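Local coordinates for enoyl-acyl carrier protein reductase (Uncultured bacterium, PDB 6KIA) that probably reduces the enoyl group of acyl-carrier-protein-bound intermediates in fatty acid synthesis, using bound NADH, and confers resistance to triclosan, at residues S3-R8 with V421-H426; S237-H242 with Y286-I291. One frame throughout, in Å; residues are numbered along the deposited sequence.

Contact 1 (S3-R8 with V421-H426); sequences SPIPLR and VLWLSH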
loop_
_atom_site.group_PDB
_atom_site.type_symbol
_atom_site.label_atom_id
_atom_site.label_comp_id
_atom_site.label_asym_id
_atom_site.label_seq_id
_atom_site.Cartn_x
_atom_site.Cartn_y
_atom_site.Cartn_z
ATOM N N SER A 3 -18.078 -0.144 9.408
ATOM C CA SER A 3 -17.192 0.806 10.076
ATOM C C SER A 3 -15.816 0.171 10.242
ATOM O O SER A 3 -15.678 -1.052 10.119
ATOM C CB SER A 3 -17.757 1.248 11.439
ATOM O OG SER A 3 -17.920 0.152 12.316
ATOM N N PRO A 4 -14.789 0.997 10.501
ATOM C CA PRO A 4 -13.447 0.454 10.691
ATOM C C PRO A 4 -13.429 -0.558 11.823
ATOM O O PRO A 4 -14.207 -0.427 12.777
ATOM C CB PRO A 4 -12.613 1.698 11.037
ATOM C CG PRO A 4 -13.320 2.795 10.382
ATOM C CD PRO A 4 -14.777 2.471 10.475
ATOM N N ILE A 5 -12.565 -1.562 11.694
ATOM C CA ILE A 5 -12.352 -2.581 12.710
ATOM C C ILE A 5 -10.966 -2.353 13.302
ATOM O O ILE A 5 -9.980 -2.834 12.764
ATOM C CB ILE A 5 -12.451 -3.996 12.086
ATOM C CG1 ILE A 5 -13.757 -4.115 11.286
ATOM C CG2 ILE A 5 -12.281 -5.100 13.155
ATOM C CD1 ILE A 5 -13.845 -5.303 10.400
ATOM N N PRO A 6 -10.883 -1.591 14.401
ATOM C CA PRO A 6 -9.572 -1.166 14.895
ATOM C C PRO A 6 -8.829 -2.244 15.670
ATOM O O PRO A 6 -9.438 -3.063 16.358
ATOM C CB PRO A 6 -9.911 0.003 15.820
ATOM C CG PRO A 6 -11.262 -0.343 16.352
ATOM C CD PRO A 6 -11.986 -1.066 15.227
ATOM N N LEU A 7 -7.510 -2.248 15.509
ATOM C CA LEU A 7 -6.604 -2.893 16.436
ATOM C C LEU A 7 -6.190 -1.854 17.477
ATOM O O LEU A 7 -5.602 -0.818 17.133
ATOM C CB LEU A 7 -5.370 -3.450 15.711
ATOM C CG LEU A 7 -4.466 -4.205 16.675
ATOM C CD1 LEU A 7 -5.211 -5.430 17.148
ATOM C CD2 LEU A 7 -3.159 -4.572 16.020
ATOM N N ARG A 8 -6.518 -2.094 18.746
ATOM C CA ARG A 8 -6.244 -1.104 19.781
ATOM C C ARG A 8 -5.037 -1.442 20.646
ATOM O O ARG A 8 -4.314 -0.548 21.101
ATOM C CB ARG A 8 -7.475 -0.932 20.676
ATOM C CG ARG A 8 -8.708 -0.376 19.958
ATOM C CD ARG A 8 -8.529 1.096 19.572
ATOM N NE ARG A 8 -9.798 1.676 19.129
ATOM C CZ ARG A 8 -9.913 2.620 18.194
ATOM N NH1 ARG A 8 -8.837 3.113 17.599
ATOM N NH2 ARG A 8 -11.107 3.078 17.850
ATOM N N VAL A 421 -9.617 -8.487 8.694
ATOM C CA VAL A 421 -9.393 -7.086 8.330
ATOM C C VAL A 421 -9.231 -6.251 9.589
ATOM O O VAL A 421 -10.121 -6.231 10.454
ATOM C CB VAL A 421 -10.558 -6.504 7.480
ATOM C CG1 VAL A 421 -10.198 -5.100 7.015
ATOM C CG2 VAL A 421 -10.907 -7.400 6.282
ATOM N N LEU A 422 -8.083 -5.588 9.719
ATOM C CA LEU A 422 -7.759 -4.828 10.911
ATOM C C LEU A 422 -7.160 -3.482 10.541
ATOM O O LEU A 422 -6.267 -3.409 9.694
ATOM C CB LEU A 422 -6.774 -5.590 11.798
ATOM C CG LEU A 422 -7.259 -6.937 12.343
ATOM C CD1 LEU A 422 -6.111 -7.672 13.038
ATOM C CD2 LEU A 422 -8.417 -6.665 13.306
ATOM N N TRP A 423 -7.644 -2.430 11.179
ATOM C CA TRP A 423 -7.057 -1.105 10.990
ATOM C C TRP A 423 -5.932 -0.855 11.996
ATOM O O TRP A 423 -6.110 -1.048 13.215
ATOM C CB TRP A 423 -8.121 -0.008 11.130
ATOM C CG TRP A 423 -8.870 0.413 9.900
ATOM C CD1 TRP A 423 -8.731 1.597 9.222
ATOM C CD2 TRP A 423 -9.913 -0.310 9.227
ATOM N NE1 TRP A 423 -9.629 1.660 8.194
ATOM C CE2 TRP A 423 -10.351 0.495 8.148
ATOM C CE3 TRP A 423 -10.506 -1.559 9.417
ATOM C CZ2 TRP A 423 -11.363 0.092 7.273
ATOM C CZ3 TRP A 423 -11.532 -1.954 8.542
ATOM C CH2 TRP A 423 -11.941 -1.138 7.489
ATOM N N LEU A 424 -4.793 -0.383 11.485
ATOM C CA LEU A 424 -3.706 0.124 12.311
ATOM C C LEU A 424 -3.739 1.642 12.196
ATOM O O LEU A 424 -3.239 2.197 11.218
ATOM C CB LEU A 424 -2.355 -0.427 11.833
ATOM C CG LEU A 424 -2.288 -1.957 11.710
ATOM C CD1 LEU A 424 -0.897 -2.378 11.268
ATOM C CD2 LEU A 424 -2.625 -2.587 13.068
ATOM N N SER A 425 -4.384 2.323 13.144
ATOM C CA SER A 425 -4.468 3.790 13.070
ATOM C C SER A 425 -3.390 4.450 13.933
ATOM O O SER A 425 -2.548 3.751 14.500
ATOM C CB SER A 425 -5.878 4.254 13.458
ATOM O OG SER A 425 -6.790 3.835 12.442
ATOM N N HIS A 426 -3.397 5.788 14.037
ATOM C CA HIS A 426 -2.326 6.476 14.727
ATOM C C HIS A 426 -2.214 6.102 16.193
ATOM O O HIS A 426 -1.133 6.203 16.757
ATOM C CB HIS A 426 -2.493 8.001 14.638
ATOM C CG HIS A 426 -2.189 8.550 13.287
ATOM N ND1 HIS A 426 -2.124 9.910 13.027
ATOM C CD2 HIS A 426 -1.926 7.935 12.109
ATOM C CE1 HIS A 426 -1.850 10.098 11.751
ATOM N NE2 HIS A 426 -1.718 8.914 11.165
HETATM O O HOH W 1 -6.021 1.402 15.444
#
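A single beta bridge between Pro6 and Trp423 fastens the N-terminal loop 3-8 to strand 421-423, the last strand of the Rossmann-like sheet. Its two hydrogen bonds reach from Trp423 to either side of Pro6: Trp423 N donates to Ile5 O at 2.9 Å, and Leu7 N donates to Trp423 O at 2.9 Å. Both are nearly straight (173° and 171° at the hydrogen). A water between Leu7 O and Ser425 N continues the link, accepting from Ser425 N at 3.0 Å. The indole of Trp423 turns one face to Pro4, whose CA lies 3.6 Å from the centroid of the six-membered ring, only 6° off its normal, in a CH-pi contact. Pro4 CB reaches over the same face and comes 3.8 Å from Trp423 CD2, at the fusion of the two rings. Ile5 crosses the indole at about a right angle, its CB 4.1 Å from Trp423 CE3, while its CG2 branch leans toward Leu422 CD2. On Leu7, CG stands anti to the backbone N, which lays the side chain beside that of Leu424, both pointing the same way, with Leu7 CD2 and Leu424 CD2 3.6 Å apart. Arg8 folds back so that Pro6 CB sits over the centre of its guanidinium, and NH1 bridges to Asp427 and Glu245. Trp423 NE1 is held by His242 O. Strand 283-287 pairs with 421-423 through backbone bonds of Leu422 and Leu424, helix 394-413 packs against Leu7, Leu422 and Leu424, and Phe361 touches both Pro4 and Trp423.

Contact 2 (S237-H242 with Y286-I291); sequences SAYGYH and YNCPEI. With NAI (1,4-dihydronicotinamide adenine dinucleotide), chain D.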
loop_
_atom_site.group_PDB
_atom_site.type_symbol
_atom_site.label_atom_id
_atom_site.label_comp_id
_atom_site.label_asym_id
_atom_site.label_seq_id
_atom_site.Cartn_x
_atom_site.Cartn_y
_atom_site.Cartn_z
ATOM N N SER A 237 -0.580 -11.926 5.034
ATOM C CA SER A 237 -0.866 -10.535 5.383
ATOM C C SER A 237 -0.938 -9.743 4.086
ATOM O O SER A 237 -0.355 -10.150 3.070
ATOM C CB SER A 237 0.210 -9.965 6.308
ATOM O OG SER A 237 1.452 -9.856 5.618
ATOM N N ALA A 238 -1.663 -8.627 4.107
ATOM C CA ALA A 238 -1.679 -7.699 2.989
ATOM C C ALA A 238 -1.736 -6.298 3.565
ATOM O O ALA A 238 -2.246 -6.090 4.666
ATOM C CB ALA A 238 -2.874 -7.942 2.049
ATOM N N TYR A 239 -1.221 -5.339 2.812
ATOM C CA TYR A 239 -1.300 -3.934 3.197
ATOM C C TYR A 239 -2.539 -3.334 2.552
ATOM O O TYR A 239 -2.640 -3.286 1.330
ATOM C CB TYR A 239 -0.050 -3.165 2.769
ATOM C CG TYR A 239 1.191 -3.498 3.568
ATOM C CD1 TYR A 239 1.498 -2.798 4.737
ATOM C CD2 TYR A 239 2.060 -4.511 3.149
ATOM C CE1 TYR A 239 2.627 -3.103 5.471
ATOM C CE2 TYR A 239 3.189 -4.822 3.892
ATOM C CZ TYR A 239 3.464 -4.114 5.027
ATOM O OH TYR A 239 4.584 -4.416 5.770
ATOM N N GLY A 240 -3.487 -2.902 3.372
ATOM C CA GLY A 240 -4.685 -2.302 2.831
ATOM C C GLY A 240 -4.636 -0.814 3.045
ATOM O O GLY A 240 -3.869 -0.333 3.874
ATOM N N TYR A 241 -5.439 -0.079 2.275
ATOM C CA TYR A 241 -5.744 1.309 2.657
ATOM C C TYR A 241 -7.261 1.472 2.616
ATOM O O TYR A 241 -7.892 1.096 1.629
ATOM C CB TYR A 241 -5.094 2.345 1.738
ATOM C CG TYR A 241 -5.471 3.747 2.184
ATOM C CD1 TYR A 241 -4.986 4.255 3.385
ATOM C CD2 TYR A 241 -6.344 4.533 1.433
ATOM C CE1 TYR A 241 -5.344 5.509 3.832
ATOM C CE2 TYR A 241 -6.701 5.797 1.864
ATOM C CZ TYR A 241 -6.198 6.288 3.054
ATOM O OH TYR A 241 -6.548 7.552 3.515
ATOM N N HIS A 242 -7.833 1.979 3.714
ATOM C CA HIS A 242 -9.282 2.169 3.782
ATOM C C HIS A 242 -9.561 3.303 4.747
ATOM O O HIS A 242 -10.424 3.203 5.632
ATOM C CB HIS A 242 -9.982 0.876 4.224
ATOM C CG HIS A 242 -11.447 0.841 3.901
ATOM N ND1 HIS A 242 -12.158 -0.337 3.801
ATOM C CD2 HIS A 242 -12.331 1.840 3.662
ATOM C CE1 HIS A 242 -13.416 -0.063 3.488
ATOM N NE2 HIS A 242 -13.549 1.250 3.404
ATOM N N TYR A 286 -4.217 -5.551 6.650
ATOM C CA TYR A 286 -3.952 -4.511 7.634
ATOM C C TYR A 286 -4.134 -3.182 6.967
ATOM O O TYR A 286 -3.340 -2.809 6.107
ATOM C CB TYR A 286 -2.532 -4.653 8.216
ATOM C CG TYR A 286 -2.351 -5.914 9.042
ATOM C CD1 TYR A 286 -1.952 -7.117 8.446
ATOM C CD2 TYR A 286 -2.618 -5.906 10.393
ATOM C CE1 TYR A 286 -1.804 -8.263 9.208
ATOM C CE2 TYR A 286 -2.472 -7.049 11.165
ATOM C CZ TYR A 286 -2.065 -8.204 10.579
ATOM O OH TYR A 286 -1.927 -9.326 11.384
ATOM N N ASN A 287 -5.202 -2.482 7.340
ATOM C CA ASN A 287 -5.469 -1.152 6.775
ATOM C C ASN A 287 -4.600 -0.116 7.469
ATOM O O ASN A 287 -4.805 0.225 8.650
ATOM C CB ASN A 287 -6.951 -0.802 6.873
ATOM C CG ASN A 287 -7.772 -1.492 5.803
ATOM O OD1 ASN A 287 -7.325 -1.634 4.646
ATOM N ND2 ASN A 287 -8.969 -1.960 6.175
ATOM N N CYS A 288 -3.578 0.329 6.749
ATOM C CA CYS A 288 -2.497 1.139 7.334
ATOM C C CYS A 288 -2.619 2.622 7.029
ATOM O O CYS A 288 -3.325 2.996 6.093
ATOM C CB CYS A 288 -1.144 0.621 6.833
ATOM S SG CYS A 288 -0.720 -1.048 7.474
ATOM N N PRO A 289 -1.910 3.475 7.783
ATOM C CA PRO A 289 -2.032 4.926 7.533
ATOM C C PRO A 289 -1.474 5.445 6.217
ATOM O O PRO A 289 -0.644 4.822 5.567
ATOM C CB PRO A 289 -1.209 5.541 8.672
ATOM C CG PRO A 289 -1.219 4.535 9.734
ATOM C CD PRO A 289 -1.130 3.211 9.005
ATOM N N GLU A 290 -1.932 6.644 5.854
ATOM C CA GLU A 290 -1.359 7.419 4.767
ATOM C C GLU A 290 0.100 7.740 5.066
ATOM O O GLU A 290 0.420 8.299 6.143
ATOM C CB GLU A 290 -2.128 8.741 4.594
ATOM C CG GLU A 290 -3.643 8.609 4.424
ATOM C CD GLU A 290 -4.422 8.524 5.747
ATOM O OE1 GLU A 290 -3.819 8.463 6.845
ATOM O OE2 GLU A 290 -5.664 8.528 5.689
ATOM N N ILE A 291 0.989 7.401 4.134
ATOM C CA ILE A 291 2.385 7.803 4.233
ATOM C C ILE A 291 2.899 8.180 2.851
ATOM O O ILE A 291 2.171 8.080 1.866
ATOM C CB ILE A 291 3.273 6.699 4.852
ATOM C CG1 ILE A 291 3.180 5.396 4.057
ATOM C CG2 ILE A 291 2.906 6.424 6.318
ATOM C CD1 ILE A 291 4.243 4.427 4.501
HETATM P PA NAI D . 5.847 0.621 -3.036
HETATM O O1A NAI D . 7.134 0.481 -2.282
HETATM O O2A NAI D . 5.915 1.289 -4.396
HETATM O O5B NAI D . 5.202 -0.829 -3.130
HETATM C C5B NAI D . 4.400 -1.170 -4.242
HETATM C C4B NAI D . 4.386 -2.729 -4.217
HETATM O O4B NAI D . 3.400 -3.144 -5.341
HETATM C C3B NAI D . 5.529 -3.247 -4.493
HETATM O O3B NAI D . 5.817 -4.449 -3.668
HETATM C C2B NAI D . 5.432 -3.660 -6.091
HETATM O O2B NAI D . 6.476 -4.654 -6.404
HETATM C C1B NAI D . 4.226 -4.093 -6.215
HETATM N N9A NAI D . 3.688 -3.829 -7.566
HETATM C C8A NAI D . 3.370 -2.720 -8.256
HETATM N N7A NAI D . 2.928 -3.092 -9.455
HETATM C C5A NAI D . 2.963 -4.445 -9.508
HETATM C C6A NAI D . 2.602 -5.273 -10.561
HETATM N N6A NAI D . 2.093 -5.029 -11.882
HETATM N N1A NAI D . 2.725 -6.600 -10.394
HETATM C C2A NAI D . 3.206 -7.107 -9.216
HETATM N N3A NAI D . 3.563 -6.277 -8.165
HETATM C C4A NAI D . 3.436 -4.925 -8.340
HETATM O O3 NAI D . 4.744 1.505 -2.176
HETATM P PN NAI D . 3.896 1.096 -0.866
HETATM O O1N NAI D . 4.813 0.682 0.243
HETATM O O2N NAI D . 3.094 2.352 -0.565
HETATM O O5D NAI D . 2.935 -0.106 -1.284
HETATM C C5D NAI D . 2.943 -1.339 -0.584
HETATM C C4D NAI D . 1.495 -1.629 -0.128
HETATM O O4D NAI D . 1.168 -0.764 0.812
HETATM C C3D NAI D . 0.510 -1.386 -1.270
HETATM O O3D NAI D . -0.398 -2.426 -1.406
HETATM C C2D NAI D . -0.228 -0.124 -0.771
HETATM O O2D NAI D . -1.518 -0.011 -1.470
HETATM C C1D NAI D . -0.315 -0.301 0.521
HETATM N N1N NAI D . -0.581 0.929 1.267
HETATM C C2N NAI D . 0.074 2.109 0.987
HETATM C C3N NAI D . -0.260 3.275 1.689
HETATM C C7N NAI D . 0.473 4.591 1.429
HETATM O O7N NAI D . -0.010 5.659 1.795
HETATM N N7N NAI D . 1.727 4.557 0.765
HETATM C C4N NAI D . -1.226 3.272 2.685
HETATM C C5N NAI D . -1.848 2.057 2.996
HETATM C C6N NAI D . -1.524 0.899 2.282
HETATM O O HOH W 2 -6.070 2.318 6.027
#
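Tyr241 and Glu290 meet through a short hydrogen bond, Tyr241 OH donating to Glu290 OE2 at 2.5 Å. The oxygen is approached on its anti side, and the carboxylate is turned 69° against the phenol ring, although OE2 itself lies at the ring edge, in its plane. A bend at chi2 (85°) turns the Glu290 carboxylate toward the phenol, and its CG also lies close to the hydroxyl. Tyr241 OH also bonds to Thr256 OG1 and Tyr257 N, so three partners grip the phenol oxygen, and Gln255 NE2 holds Glu290 OE2. Tyr241 has CG anti to its N (chi1 179°), and the ring passes alongside 286-291; Tyr241 CD1 lies 3.4 Å from Cys288 O, again at the edge. These residues follow two neighbouring parallel strands, 234-240 and 283-287, joined by a beta-alpha-beta crossover through helix 263-278, and the nicotinamide of NADH rests at their C-terminal ends, as in Rossmann folds. The strands are tied by Tyr286 N to Ala238 O, Gly240 N to Tyr286 O and Cys288 N to Gly240 O. Asn287 OD1 rests 3.2 Å from Gly240 C, where glycine has no side chain in the way. Asn287 ND2 lies 3.6 Å from His242 CB, and Glu270 OE2 binds both this amide nitrogen and His242 ND1. Cys288 SG approaches the Tyr239 ring obliquely, 3.9 Å from its CD1. Tyr239 CB touches the nicotinamide ribose at O4D (3.3 Å), Tyr241 CB lies 3.5 Å from C5N of the nicotinamide ring, and Ile291 N donates to the carboxamide oxygen O7N at 3.1 Å.

From the N terminus, residues 3-8 open a loop that contact 1 closes only at 421-426, close to the far end of the chain, so that most of the fold lies between its segments. Contact 2 is nested within it: 237-242 and 286-291 close a short loop that holds the hairpin 244-255 and helix 263-278. The two contacts share one sheet, because strand 283-287 lies between 234-240 and 421-423. They touch there through probable hydrogen bonds from Asn287 N to Leu422 O and from Leu424 N to Asn287 O. The N-terminal loop is thus joined, through the last strand, to the strands that carry the nicotinamide pocket.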